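Local atomic coordinates of acyl-homoserine-lactone synthase (Mesorhizobium sp. ORS 3359, PDB entry 6WNS), a protein that probably transfers an acyl group from a coenzyme A thioester to make an acyl-homoserine lactone, a quorum-sensing signal. Residues Phe101-Phe106 / Arg139-Val144. Residues are numbered along the deposited sequence; the frame is centred on the assembly and turned at random.
Sequences FEWTRF and RQISVV
Trp103 packs against Ile141 and Val143 on one face of two parallel strands. Trp103 CB touches Ile141 CG2 at 3.4 Å. With CG anti to the backbone N (chi1 -176°), the indole runs out alongside Val143, and Trp103 CE3 lies 3.8 Å from Val143 CG2. Both methyls approach the indole obliquely. The same Val143 methyl also sits against the carbonyl oxygen of Trp103. Leu126 and Leu129 of helix 121-135 meet the indole too. An alanine in place of Trp103 would probably leave the Val143 methyl and these two leucines without their aromatic partner and open a gap between sheet and helix.

Phe101 contributes mainly through its backbone, since its ring packs on Leu73 and Pro75 of strand 69-75, which adjoins strand 100-108 on its other side. Phe101 N donates a hydrogen bond to Gln140 O at 3.2 Å, and Phe101 O accepts from Ser142 N at 2.9 Å. The bond from Trp103 N to Ser142 O is 2.8 Å long and close to linear at the carbonyl (174°). On the other face, CB and CG of Glu102 lie beside the Ser142 hydroxyl, which is buried and has no partner in the model. The Glu102 carboxylate is held by the backbone N atoms of Leu81 and Met82.

Beyond Trp103 the strands part, their short axes inclined at 42°. A water bridges the opening. It donates to Trp103 O at 2.8 Å and accepts from Val144 N at 2.9 Å, with a weaker bond to Glu102 OE2. Helix 121-135 links the two strands in a beta-alpha-beta crossover. Such a pair of splayed parallel strands is characteristic of the GNAT-type acyltransferase fold; in other GNAT enzymes the pantetheine arm of acyl-CoA enters the corresponding opening, and the same is probable here.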
# COMPACT_ATOMS: atom_id res chain seq x y z
N PHE A 101 7.03 -0.71 8.33
CA PHE A 101 6.93 -1.38 7.00
C PHE A 101 6.69 -0.30 5.97
O PHE A 101 6.16 0.77 6.31
CB PHE A 101 5.83 -2.45 6.96
CG PHE A 101 6.23 -3.80 7.51
CD1 PHE A 101 6.08 -4.96 6.75
CD2 PHE A 101 6.86 -3.91 8.74
CE1 PHE A 101 6.43 -6.20 7.27
CE2 PHE A 101 7.20 -5.15 9.27
CZ PHE A 101 6.98 -6.28 8.53
N GLU A 102 7.14 -0.54 4.76
CA GLU A 102 6.95 0.45 3.67
C GLU A 102 5.69 0.02 2.91
O GLU A 102 5.63 -1.14 2.54
CB GLU A 102 8.17 0.55 2.78
CG GLU A 102 7.88 1.48 1.62
CD GLU A 102 8.82 1.41 0.46
OE1 GLU A 102 9.01 0.31 -0.06
OE2 GLU A 102 9.38 2.52 0.08
N TRP A 103 4.81 0.99 2.68
CA TRP A 103 3.61 0.94 1.81
C TRP A 103 3.99 1.26 0.36
O TRP A 103 4.59 2.35 0.12
CB TRP A 103 2.59 1.94 2.33
CG TRP A 103 1.26 1.99 1.66
CD1 TRP A 103 0.64 1.04 0.90
CD2 TRP A 103 0.31 3.05 1.83
NE1 TRP A 103 -0.63 1.47 0.57
CE2 TRP A 103 -0.87 2.68 1.15
CE3 TRP A 103 0.31 4.25 2.58
CZ2 TRP A 103 -1.98 3.50 1.10
CZ3 TRP A 103 -0.79 5.07 2.52
CH2 TRP A 103 -1.93 4.70 1.80
N THR A 104 3.66 0.33 -0.56
CA THR A 104 3.75 0.59 -2.01
C THR A 104 2.46 0.07 -2.65
O THR A 104 1.73 -0.74 -2.03
CB THR A 104 5.04 -0.04 -2.56
OG1 THR A 104 5.14 -1.40 -2.11
CG2 THR A 104 6.30 0.69 -2.13
N ARG A 105 2.26 0.41 -3.92
CA ARG A 105 1.26 -0.25 -4.78
C ARG A 105 -0.14 -0.14 -4.19
O ARG A 105 -0.83 -1.12 -4.12
CB ARG A 105 1.76 -1.66 -5.06
CG ARG A 105 3.15 -1.64 -5.69
CD ARG A 105 3.46 -0.63 -6.81
NE ARG A 105 4.71 -1.01 -7.48
CZ ARG A 105 4.75 -1.82 -8.53
NH1 ARG A 105 3.65 -2.03 -9.24
NH2 ARG A 105 5.91 -2.17 -9.05
N PHE A 106 -0.54 1.06 -3.78
CA PHE A 106 -1.94 1.32 -3.42
C PHE A 106 -2.74 1.43 -4.71
O PHE A 106 -2.30 2.18 -5.59
CB PHE A 106 -2.09 2.62 -2.65
CG PHE A 106 -3.53 3.04 -2.46
CD1 PHE A 106 -4.31 2.46 -1.47
CD2 PHE A 106 -4.09 4.00 -3.29
CE1 PHE A 106 -5.61 2.90 -1.26
CE2 PHE A 106 -5.40 4.41 -3.10
CZ PHE A 106 -6.15 3.87 -2.08
N ARG A 139 3.92 -0.52 13.80
CA ARG A 139 3.53 0.68 14.61
C ARG A 139 3.53 1.91 13.68
O ARG A 139 2.67 2.88 13.87
CB ARG A 139 4.50 0.85 15.77
CG ARG A 139 4.68 -0.42 16.57
CD ARG A 139 3.73 -0.48 17.75
NE ARG A 139 3.98 0.56 18.75
CZ ARG A 139 4.91 0.50 19.70
NH1 ARG A 139 5.74 -0.53 19.77
NH2 ARG A 139 5.04 1.50 20.55
N GLN A 140 4.40 1.87 12.66
CA GLN A 140 4.39 2.94 11.64
C GLN A 140 4.54 2.35 10.23
O GLN A 140 5.11 1.20 10.06
CB GLN A 140 5.50 3.95 11.92
CG GLN A 140 5.37 4.61 13.30
CD GLN A 140 6.70 5.45 13.52
OE1 GLN A 140 7.77 5.00 13.39
NE2 GLN A 140 6.58 6.77 13.72
N ILE A 141 4.16 3.18 9.23
CA ILE A 141 4.25 2.82 7.78
C ILE A 141 4.92 3.98 7.04
O ILE A 141 4.39 5.21 7.25
CB ILE A 141 2.86 2.55 7.18
CG1 ILE A 141 2.21 1.31 7.77
CG2 ILE A 141 2.97 2.44 5.65
CD1 ILE A 141 0.70 1.42 7.83
N SER A 142 6.08 3.63 6.31
CA SER A 142 6.79 4.61 5.46
C SER A 142 6.22 4.52 4.04
O SER A 142 5.72 3.42 3.69
CB SER A 142 8.28 4.47 5.49
OG SER A 142 8.69 3.23 4.98
N VAL A 143 6.22 5.63 3.29
CA VAL A 143 5.64 5.62 1.91
C VAL A 143 6.21 6.78 1.11
O VAL A 143 6.48 7.89 1.65
CB VAL A 143 4.10 5.67 1.99
CG1 VAL A 143 3.62 6.99 2.62
CG2 VAL A 143 3.40 5.43 0.67
N VAL A 144 6.33 6.54 -0.17
CA VAL A 144 6.65 7.54 -1.21
C VAL A 144 5.34 7.71 -1.99
O VAL A 144 4.78 6.67 -2.47
CB VAL A 144 7.78 7.02 -2.13
CG1 VAL A 144 8.08 8.04 -3.24
CG2 VAL A 144 9.05 6.63 -1.37
O HOH W 1 6.81 3.75 -0.82